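Local coordinates for peroxide stress regulator PerR, FUR family (Streptococcus pyogenes, PDB 4LMY), which probably acts as a zinc-containing, metal-dependent transcription factor of the Fur family that binds DNA and regulates the response to peroxide stress, at residues B[16-19]-B[20-24]; B[70-73]-B[74-78]; B[32-35]-B[36-40]; B[47-50]-B[51-54]. One frame throughout, in Å; residues are numbered along the deposited sequence.

Interaction 1 (B[16-19]-B[20-24]). With ZN (zinc ion), chain E.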
loop_
_atom_site.group_PDB
_atom_site.type_symbol
_atom_site.label_atom_id
_atom_site.label_comp_id
_atom_site.label_asym_id
_atom_site.label_seq_id
_atom_site.Cartn_x
_atom_site.Cartn_y
_atom_site.Cartn_z
ATOM N N VAL B 16 -13.839 8.561 7.155
ATOM C CA VAL B 16 -15.277 8.318 7.232
ATOM C C VAL B 16 -15.966 9.444 7.994
ATOM O O VAL B 16 -16.965 9.999 7.534
ATOM C CB VAL B 16 -15.597 6.974 7.907
ATOM C CG1 VAL B 16 -17.099 6.818 8.086
ATOM C CG2 VAL B 16 -15.042 5.833 7.085
ATOM N N LEU B 17 -15.408 9.793 9.150
ATOM C CA LEU B 17 -15.976 10.836 9.993
ATOM C C LEU B 17 -16.000 12.179 9.274
ATOM O O LEU B 17 -16.981 12.916 9.358
ATOM C CB LEU B 17 -15.206 10.954 11.311
ATOM C CG LEU B 17 -15.237 9.730 12.228
ATOM C CD1 LEU B 17 -14.729 10.088 13.622
ATOM C CD2 LEU B 17 -16.638 9.139 12.292
ATOM N N GLU B 18 -14.922 12.492 8.559
ATOM C CA GLU B 18 -14.852 13.739 7.803
ATOM C C GLU B 18 -15.935 13.809 6.728
ATOM O O GLU B 18 -16.619 14.822 6.594
ATOM C CB GLU B 18 -13.465 13.925 7.179
ATOM C CG GLU B 18 -13.324 15.177 6.320
ATOM C CD GLU B 18 -13.448 16.468 7.117
ATOM O OE1 GLU B 18 -13.716 17.521 6.500
ATOM O OE2 GLU B 18 -13.269 16.435 8.353
ATOM N N HIS B 19 -16.093 12.724 5.976
ATOM C CA HIS B 19 -17.128 12.640 4.949
ATOM C C HIS B 19 -18.523 12.777 5.554
ATOM O O HIS B 19 -19.379 13.474 5.008
ATOM C CB HIS B 19 -17.027 11.322 4.180
ATOM C CG HIS B 19 -15.962 11.311 3.126
ATOM N ND1 HIS B 19 -16.246 11.437 1.782
ATOM C CD2 HIS B 19 -14.618 11.182 3.215
ATOM C CE1 HIS B 19 -15.122 11.391 1.091
ATOM N NE2 HIS B 19 -14.119 11.235 1.935
ATOM N N LEU B 20 -18.748 12.106 6.680
ATOM C CA LEU B 20 -20.046 12.160 7.350
ATOM C C LEU B 20 -20.351 13.552 7.905
ATOM O O LEU B 20 -21.485 14.023 7.813
ATOM C CB LEU B 20 -20.138 11.109 8.461
ATOM C CG LEU B 20 -20.149 9.644 8.018
ATOM C CD1 LEU B 20 -20.435 8.728 9.200
ATOM C CD2 LEU B 20 -21.148 9.416 6.896
ATOM N N ARG B 21 -19.341 14.203 8.480
ATOM C CA ARG B 21 -19.492 15.573 8.967
ATOM C C ARG B 21 -19.851 16.507 7.820
ATOM O O ARG B 21 -20.717 17.371 7.961
ATOM C CB ARG B 21 -18.207 16.070 9.629
ATOM C CG ARG B 21 -17.920 15.493 11.001
ATOM C CD ARG B 21 -16.763 16.232 11.659
ATOM N NE ARG B 21 -16.073 15.405 12.643
ATOM C CZ ARG B 21 -14.899 14.818 12.435
ATOM N NH1 ARG B 21 -14.268 14.974 11.277
ATOM N NH2 ARG B 21 -14.352 14.081 13.390
ATOM N N GLU B 22 -19.174 16.326 6.690
ATOM C CA GLU B 22 -19.433 17.122 5.494
ATOM C C GLU B 22 -20.898 17.038 5.078
ATOM O O GLU B 22 -21.459 18.000 4.555
ATOM C CB GLU B 22 -18.535 16.667 4.339
ATOM C CG GLU B 22 -17.095 17.144 4.438
ATOM C CD GLU B 22 -16.207 16.548 3.359
ATOM O OE1 GLU B 22 -16.654 15.606 2.667
ATOM O OE2 GLU B 22 -15.061 17.021 3.203
ATOM N N LYS B 23 -21.514 15.887 5.327
ATOM C CA LYS B 23 -22.907 15.661 4.958
ATOM C C LYS B 23 -23.867 15.945 6.112
ATOM O O LYS B 23 -25.065 15.681 6.005
ATOM C CB LYS B 23 -23.101 14.224 4.476
ATOM C CG LYS B 23 -22.136 13.791 3.387
ATOM C CD LYS B 23 -22.274 14.650 2.145
ATOM C CE LYS B 23 -22.236 13.792 0.892
ATOM N NZ LYS B 23 -23.386 12.846 0.854
ATOM N N HIS B 24 -23.329 16.475 7.209
ATOM C CA HIS B 24 -24.113 16.785 8.407
ATOM C C HIS B 24 -24.820 15.563 8.989
ATOM O O HIS B 24 -25.962 15.652 9.440
ATOM C CB HIS B 24 -25.129 17.898 8.134
ATOM C CG HIS B 24 -24.524 19.143 7.564
ATOM N ND1 HIS B 24 -24.574 19.447 6.222
ATOM C CD2 HIS B 24 -23.854 20.161 8.156
ATOM C CE1 HIS B 24 -23.962 20.599 6.010
ATOM N NE2 HIS B 24 -23.516 21.052 7.166
HETATM ZN ZN ZN E . -11.996 11.207 1.537
HETATM O O HOH W 1 -18.957 13.864 2.354
#
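Val16 and Leu20 lie side by side on the buried flank of helix 12-22 and point the same way, CG1 of Val16 resting 4.0 Å from CD1 of Leu20. Leu20 also sets its CG 3.2 Å from Val16 O, and both side chains press on helices 29-40 and 63-75. The outer flank is looser and polar. Arg21 runs extended back over Leu17, whose CB sits 3.7 Å above one face of the guanidinium, and Glu18 OE2 meets the guanidinium edge in a long salt bridge of 3.4 Å to NH1. On this last turn the chain leaves the helix through a Schellman motif: His24, with positive phi, gives its N-H to Arg21 O, and Ile25 N turns back to Leu20 O. The His19 ring binds the metal, its NE2 2.2 Å from the zinc ion that His4, His6, His97 and His99 also bind. A water links His19 O to Glu22 OE1, donating to both, while Glu22 OE2 takes a hydrogen bond from His6, a second-shell link to the site. Glu18 OE1 stands 3.6 Å from Glu22 OE2 with the carboxylate planes 81° apart, a closeness of like charges that His6 and Arg21 may ease.

Interaction 2 (B[70-73]-B[74-78])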
loop_
_atom_site.group_PDB
_atom_site.type_symbol
_atom_site.label_atom_id
_atom_site.label_comp_id
_atom_site.label_asym_id
_atom_site.label_seq_id
_atom_site.Cartn_x
_atom_site.Cartn_y
_atom_site.Cartn_z
ATOM N N LEU B 70 -25.326 0.568 8.945
ATOM C CA LEU B 70 -24.843 -0.047 7.712
ATOM C C LEU B 70 -25.419 0.653 6.485
ATOM O O LEU B 70 -24.733 0.820 5.478
ATOM C CB LEU B 70 -25.188 -1.537 7.678
ATOM C CG LEU B 70 -24.450 -2.431 8.677
ATOM C CD1 LEU B 70 -24.983 -3.852 8.623
ATOM C CD2 LEU B 70 -22.946 -2.411 8.430
ATOM N N LYS B 71 -26.680 1.065 6.585
ATOM C CA LYS B 71 -27.357 1.781 5.508
ATOM C C LYS B 71 -26.629 3.075 5.160
ATOM O O LYS B 71 -26.424 3.387 3.987
ATOM C CB LYS B 71 -28.806 2.078 5.900
ATOM C CG LYS B 71 -29.518 3.064 4.991
ATOM C CD LYS B 71 -30.685 2.412 4.270
ATOM C CE LYS B 71 -31.874 3.356 4.194
ATOM N NZ LYS B 71 -31.507 4.672 3.599
ATOM N N VAL B 72 -26.235 3.822 6.187
ATOM C CA VAL B 72 -25.482 5.055 5.994
ATOM C C VAL B 72 -24.128 4.772 5.347
ATOM O O VAL B 72 -23.754 5.409 4.362
ATOM C CB VAL B 72 -25.271 5.804 7.327
ATOM C CG1 VAL B 72 -24.252 6.921 7.161
ATOM C CG2 VAL B 72 -26.598 6.350 7.846
ATOM N N LEU B 73 -23.402 3.803 5.895
ATOM C CA LEU B 73 -22.072 3.466 5.393
ATOM C C LEU B 73 -22.088 2.922 3.964
ATOM O O LEU B 73 -21.209 3.244 3.163
ATOM C CB LEU B 73 -21.378 2.478 6.334
ATOM C CG LEU B 73 -21.075 3.030 7.731
ATOM C CD1 LEU B 73 -20.271 2.027 8.545
ATOM C CD2 LEU B 73 -20.351 4.368 7.650
ATOM N N VAL B 74 -23.083 2.098 3.651
ATOM C CA VAL B 74 -23.215 1.542 2.307
ATOM C C VAL B 74 -23.531 2.640 1.294
ATOM O O VAL B 74 -22.927 2.701 0.223
ATOM C CB VAL B 74 -24.294 0.435 2.247
ATOM C CG1 VAL B 74 -24.704 0.154 0.809
ATOM C CG2 VAL B 74 -23.787 -0.835 2.913
ATOM N N ASP B 75 -24.468 3.515 1.648
ATOM C CA ASP B 75 -24.865 4.608 0.765
ATOM C C ASP B 75 -23.749 5.632 0.570
ATOM O O ASP B 75 -23.538 6.123 -0.538
ATOM C CB ASP B 75 -26.129 5.296 1.283
ATOM C CG ASP B 75 -27.344 4.389 1.248
ATOM O OD1 ASP B 75 -27.256 3.300 0.644
ATOM O OD2 ASP B 75 -28.387 4.768 1.819
ATOM N N GLU B 76 -23.034 5.950 1.646
ATOM C CA GLU B 76 -21.948 6.925 1.571
ATOM C C GLU B 76 -20.684 6.331 0.945
ATOM O O GLU B 76 -19.694 7.033 0.744
ATOM C CB GLU B 76 -21.647 7.524 2.950
ATOM C CG GLU B 76 -22.810 8.299 3.562
ATOM C CD GLU B 76 -23.268 9.464 2.701
ATOM O OE1 GLU B 76 -24.478 9.774 2.717
ATOM O OE2 GLU B 76 -22.420 10.076 2.017
ATOM N N GLY B 77 -20.724 5.034 0.651
ATOM C CA GLY B 77 -19.686 4.390 -0.136
ATOM C C GLY B 77 -18.471 3.886 0.618
ATOM O O GLY B 77 -17.368 3.857 0.070
ATOM N N PHE B 78 -18.663 3.472 1.866
ATOM C CA PHE B 78 -17.549 2.982 2.673
ATOM C C PHE B 78 -17.657 1.490 2.981
ATOM O O PHE B 78 -16.698 0.873 3.445
ATOM C CB PHE B 78 -17.425 3.791 3.965
ATOM C CG PHE B 78 -17.176 5.254 3.739
ATOM C CD1 PHE B 78 -15.971 5.687 3.212
ATOM C CD2 PHE B 78 -18.142 6.195 4.053
ATOM C CE1 PHE B 78 -15.734 7.030 3.001
ATOM C CE2 PHE B 78 -17.911 7.542 3.843
ATOM C CZ PHE B 78 -16.704 7.958 3.316
#
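Leu73 meets the end of its own helix chiefly through its carbonyl: Leu73 O takes the N-H of Phe78 at 2.9 Å, nearly straight at 169° and approached almost end-on to the C=O. Its side chain packs instead on Ile35 and on Val79 of the following strand. Val74 CG2, beside the backbone N, lies over the preceding turn, 3.2 Å from Leu70 O, the oxygen to which Val74 N is hydrogen-bonded. The bond to Phe78 belongs to a Schellman motif, in which Gly77 takes positive phi; it ends helix 63-75 and leads the chain into strand 79-82, at the edge of the winged-helix domain expected for a Fur-family protein. The buried ring of Phe78 lies near the zinc site, meeting His19 edge-to-face, and Glu76 O lies over one ring face, offset toward the rim. Lys71 and Asp75 lie on the exposed flank, where the contact is looser. The lysine chain bends so that NZ comes 3.6 Å from Asp75 OD2, a long salt bridge at the surface. Between these sides, Val72 CG1 touches Glu76 CG at 4.1 Å, and the carboxylate beyond runs on to a salt bridge between Glu76 OE2 and Lys23.

Interaction 3 (B[32-35]-B[36-40])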
loop_
_atom_site.group_PDB
_atom_site.type_symbol
_atom_site.label_atom_id
_atom_site.label_comp_id
_atom_site.label_asym_id
_atom_site.label_seq_id
_atom_site.Cartn_x
_atom_site.Cartn_y
_atom_site.Cartn_z
ATOM N N LYS B 32 -19.508 5.422 15.708
ATOM C CA LYS B 32 -18.053 5.328 15.752
ATOM C C LYS B 32 -17.601 3.894 16.009
ATOM O O LYS B 32 -16.628 3.422 15.414
ATOM C CB LYS B 32 -17.484 6.259 16.822
ATOM C CG LYS B 32 -17.545 7.723 16.441
ATOM C CD LYS B 32 -16.791 8.598 17.430
ATOM C CE LYS B 32 -17.703 9.137 18.517
ATOM N NZ LYS B 32 -16.941 9.895 19.552
ATOM N N ALA B 33 -18.313 3.207 16.896
ATOM C CA ALA B 33 -17.989 1.824 17.232
ATOM C C ALA B 33 -18.155 0.892 16.038
ATOM O O ALA B 33 -17.332 0.007 15.811
ATOM C CB ALA B 33 -18.840 1.350 18.390
ATOM N N ILE B 34 -19.221 1.094 15.274
ATOM C CA ILE B 34 -19.501 0.243 14.124
ATOM C C ILE B 34 -18.500 0.487 12.991
ATOM O O ILE B 34 -18.037 -0.457 12.346
ATOM C CB ILE B 34 -20.959 0.417 13.648
ATOM C CG1 ILE B 34 -21.915 -0.137 14.707
ATOM C CG2 ILE B 34 -21.183 -0.282 12.320
ATOM C CD1 ILE B 34 -23.372 0.138 14.436
ATOM N N ILE B 35 -18.151 1.750 12.768
ATOM C CA ILE B 35 -17.130 2.097 11.780
ATOM C C ILE B 35 -15.800 1.427 12.116
ATOM O O ILE B 35 -15.200 0.769 11.266
ATOM C CB ILE B 35 -16.927 3.618 11.678
ATOM C CG1 ILE B 35 -18.187 4.283 11.119
ATOM C CG2 ILE B 35 -15.725 3.941 10.790
ATOM C CD1 ILE B 35 -18.237 5.779 11.333
ATOM N N SER B 36 -15.356 1.589 13.358
ATOM C CA SER B 36 -14.094 1.008 13.807
ATOM C C SER B 36 -14.133 -0.508 13.711
ATOM O O SER B 36 -13.164 -1.137 13.286
ATOM C CB SER B 36 -13.782 1.425 15.245
ATOM O OG SER B 36 -13.548 2.817 15.337
ATOM N N TYR B 37 -15.260 -1.089 14.112
ATOM C CA TYR B 37 -15.455 -2.532 14.024
ATOM C C TYR B 37 -15.271 -3.023 12.592
ATOM O O TYR B 37 -14.558 -3.996 12.349
ATOM C CB TYR B 37 -16.848 -2.919 14.534
ATOM C CG TYR B 37 -17.160 -4.398 14.424
ATOM C CD1 TYR B 37 -17.732 -4.923 13.270
ATOM C CD2 TYR B 37 -16.895 -5.264 15.475
ATOM C CE1 TYR B 37 -18.021 -6.269 13.163
ATOM C CE2 TYR B 37 -17.183 -6.616 15.377
ATOM C CZ TYR B 37 -17.747 -7.111 14.218
ATOM O OH TYR B 37 -18.039 -8.452 14.110
ATOM N N MET B 38 -15.920 -2.344 11.649
ATOM C CA MET B 38 -15.874 -2.728 10.243
ATOM C C MET B 38 -14.474 -2.570 9.661
ATOM O O MET B 38 -14.025 -3.398 8.868
ATOM C CB MET B 38 -16.881 -1.915 9.425
ATOM C CG MET B 38 -18.336 -2.239 9.736
ATOM S SD MET B 38 -18.697 -3.996 9.555
ATOM C CE MET B 38 -18.334 -4.233 7.817
ATOM N N ILE B 39 -13.791 -1.503 10.062
ATOM C CA ILE B 39 -12.421 -1.257 9.622
ATOM C C ILE B 39 -11.479 -2.355 10.102
ATOM O O ILE B 39 -10.622 -2.827 9.350
ATOM C CB ILE B 39 -11.917 0.118 10.114
ATOM C CG1 ILE B 39 -12.627 1.235 9.353
ATOM C CG2 ILE B 39 -10.406 0.242 9.938
ATOM C CD1 ILE B 39 -12.288 2.607 9.842
ATOM N N GLN B 40 -11.650 -2.771 11.352
ATOM C CA GLN B 40 -10.771 -3.770 11.949
ATOM C C GLN B 40 -11.134 -5.196 11.551
ATOM O O GLN B 40 -10.317 -6.107 11.686
ATOM C CB GLN B 40 -10.775 -3.651 13.474
ATOM C CG GLN B 40 -10.199 -2.351 14.001
ATOM C CD GLN B 40 -9.788 -2.449 15.455
ATOM O OE1 GLN B 40 -10.138 -3.405 16.149
ATOM N NE2 GLN B 40 -9.034 -1.463 15.924
#
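Ile39 reaches back one turn to lie alongside Ile35, which is buried, the two side chains pointing the same way. Followed outward, its CB stands 3.5 Å from Ile35 O, the carbonyl that also accepts the N-H of Ile39. CG1 comes closer, 3.2 Å from Ile35 O, because chi1 of -71° swings this branch beside the backbone N and back toward the previous turn. With chi2 nearly extended, CD1 lies 3.7 Å from Ile35 O and ends 3.8 Å from Ile35 CG2, the methyl-to-methyl contact that joins the two isoleucines. Beyond the pair, Ile39 leans on Tyr13 of helix 12-22 and on Phe94, whereas Ile35 reaches Val16.

One residue earlier on the helix, Met38 repeats the pattern more loosely: its CG sits 3.2 Å from Ile34 O and 4.3 Å from Ile34 CG2. The bends that follow carry SD away to the edge of the Tyr37 ring, in its plane. Ser36 serves the polar side. Its hydroxyl folds back to Lys32 O at 3.1 Å, while Ser36 N binds the same oxygen at 3.0 Å; the two donors arrive from opposite faces of the carbonyl plane, so one acceptor is gripped twice. The Lys32 ammonium group itself turns to Glu29. Such a serine bond is common in helices; the i to i+4 apolar pairs mark an apolar face, here packed among helices 12-22 and 47-54 in what is probably the DNA-binding domain.

Interaction 4 (B[47-50]-B[51-54]); sequences ADKI and YRDL
Asp48 OD2 and Arg52 NE form a short salt bridge of 2.6 Å across one turn of helix 47-54, almost straight at 170°. The oxygen lies in the guanidinium plane, yet NE meets it from above the carboxylate plane, the two flat groups being 54° apart. Asp48 has its carboxylate anti to the backbone N (chi1 -173°), which carries it along the helix toward Arg52. On the neighbouring flank Lys49 grips Asp53 with both carboxylate oxygens in range: NZ donates to OD2 at 2.8 Å, on the syn side, and weakly to OD1 at 3.1 Å. Asp53 OD2 has a further partner in the hydroxyl of Tyr37, so this aspartate joins two helices. Lys49 NZ comes 4.5 Å from Arg52 NH1, a nearness of like charges which Asp48 and Asp53 may offset. Beneath, the guanidinium of Arg52 lies over the backbone, with Lys49 CA 3.6 Å above one face. The packing side belongs to Ile50 and Leu54, side by side, Ile50 CG2 3.9 Å from Leu54 CD1, both bearing on helix 29-40. Interleaved i to i+4 salt bridges outside and an apolar ridge inside are characteristic of an amphipathic surface helix, here in what is probably the winged-helix DNA-binding domain.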
loop_
_atom_site.group_PDB
_atom_site.type_symbol
_atom_site.label_atom_id
_atom_site.label_comp_id
_atom_site.label_asym_id
_atom_site.label_seq_id
_atom_site.Cartn_x
_atom_site.Cartn_y
_atom_site.Cartn_z
ATOM N N ALA B 47 -25.024 -8.664 9.521
ATOM C CA ALA B 47 -25.576 -7.683 10.447
ATOM C C ALA B 47 -25.705 -8.283 11.841
ATOM O O ALA B 47 -25.478 -7.602 12.842
ATOM C CB ALA B 47 -26.926 -7.189 9.955
ATOM N N ASP B 48 -26.064 -9.564 11.902
ATOM C CA ASP B 48 -26.218 -10.255 13.177
ATOM C C ASP B 48 -24.888 -10.381 13.911
ATOM O O ASP B 48 -24.827 -10.201 15.126
ATOM C CB ASP B 48 -26.830 -11.644 12.980
ATOM C CG ASP B 48 -27.162 -12.324 14.296
ATOM O OD1 ASP B 48 -28.052 -11.823 15.016
ATOM O OD2 ASP B 48 -26.540 -13.360 14.609
ATOM N N LYS B 49 -23.831 -10.691 13.165
ATOM C CA LYS B 49 -22.495 -10.831 13.739
ATOM C C LYS B 49 -22.028 -9.524 14.365
ATOM O O LYS B 49 -21.539 -9.509 15.495
ATOM C CB LYS B 49 -21.488 -11.283 12.681
ATOM C CG LYS B 49 -20.049 -11.304 13.181
ATOM C CD LYS B 49 -19.520 -12.719 13.319
ATOM C CE LYS B 49 -18.155 -12.737 13.989
ATOM N NZ LYS B 49 -18.251 -12.788 15.476
ATOM N N ILE B 50 -22.180 -8.431 13.622
ATOM C CA ILE B 50 -21.853 -7.103 14.128
ATOM C C ILE B 50 -22.629 -6.836 15.411
ATOM O O ILE B 50 -22.062 -6.421 16.423
ATOM C CB ILE B 50 -22.208 -6.009 13.104
ATOM C CG1 ILE B 50 -21.468 -6.234 11.784
ATOM C CG2 ILE B 50 -21.904 -4.632 13.672
ATOM C CD1 ILE B 50 -21.926 -5.322 10.663
ATOM N N TYR B 51 -23.932 -7.092 15.356
ATOM C CA TYR B 51 -24.816 -6.905 16.496
ATOM C C TYR B 51 -24.358 -7.708 17.712
ATOM O O TYR B 51 -24.269 -7.174 18.815
ATOM C CB TYR B 51 -26.249 -7.282 16.107
ATOM C CG TYR B 51 -27.206 -7.396 17.271
ATOM C CD1 TYR B 51 -27.449 -6.316 18.106
ATOM C CD2 TYR B 51 -27.878 -8.585 17.523
ATOM C CE1 TYR B 51 -28.323 -6.418 19.171
ATOM C CE2 TYR B 51 -28.757 -8.697 18.583
ATOM C CZ TYR B 51 -28.976 -7.610 19.404
ATOM O OH TYR B 51 -29.849 -7.714 20.462
ATOM N N ARG B 52 -24.057 -8.987 17.504
ATOM C CA ARG B 52 -23.641 -9.860 18.600
ATOM C C ARG B 52 -22.295 -9.462 19.205
ATOM O O ARG B 52 -22.100 -9.564 20.418
ATOM C CB ARG B 52 -23.608 -11.325 18.150
ATOM C CG ARG B 52 -24.982 -11.973 18.049
ATOM C CD ARG B 52 -24.887 -13.467 17.758
ATOM N NE ARG B 52 -24.586 -13.748 16.356
ATOM C CZ ARG B 52 -23.377 -14.048 15.893
ATOM N NH1 ARG B 52 -22.342 -14.111 16.720
ATOM N NH2 ARG B 52 -23.204 -14.290 14.601
ATOM N N ASP B 53 -21.371 -9.007 18.364
ATOM C CA ASP B 53 -20.030 -8.655 18.825
ATOM C C ASP B 53 -19.984 -7.343 19.603
ATOM O O ASP B 53 -19.178 -7.188 20.521
ATOM C CB ASP B 53 -19.047 -8.600 17.652
ATOM C CG ASP B 53 -18.641 -9.974 17.168
ATOM O OD1 ASP B 53 -18.930 -10.964 17.873
ATOM O OD2 ASP B 53 -18.023 -10.067 16.087
ATOM N N LEU B 54 -20.843 -6.399 19.234
ATOM C CA LEU B 54 -20.847 -5.087 19.878
ATOM C C LEU B 54 -21.831 -5.002 21.043
ATOM O O LEU B 54 -21.750 -4.091 21.866
ATOM C CB LEU B 54 -21.138 -3.988 18.854
ATOM C CG LEU B 54 -20.022 -3.723 17.842
ATOM C CD1 LEU B 54 -20.481 -2.741 16.778
ATOM C CD2 LEU B 54 -18.791 -3.195 18.557
#

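Overall arrangement
Along the chain the order is interaction 1, interaction 3, interaction 4, interaction 2, on helices 12-22, 29-40, 47-54 and 63-75. These four helices pack together, with the short hairpin 79-82 and 91-94 following them. Interactions 3 and 4 are closest, with centres about 11 Å apart, joined by Met38 with Ile50 and by Ile34 with Leu54. Interactions 2 and 3 each touch the other three: Leu20 meets Glu76 between 1 and 2, Leu17 meets Ile35 between 1 and 3, Leu73 meets Ile35 between 2 and 3, and Leu70 meets Ile50 between 2 and 4. Interactions 1 and 4 do not touch, their centres being about 24 Å apart. The zinc site thus borders one end of a continuous helical core, consistent with metal state being communicated to DNA binding.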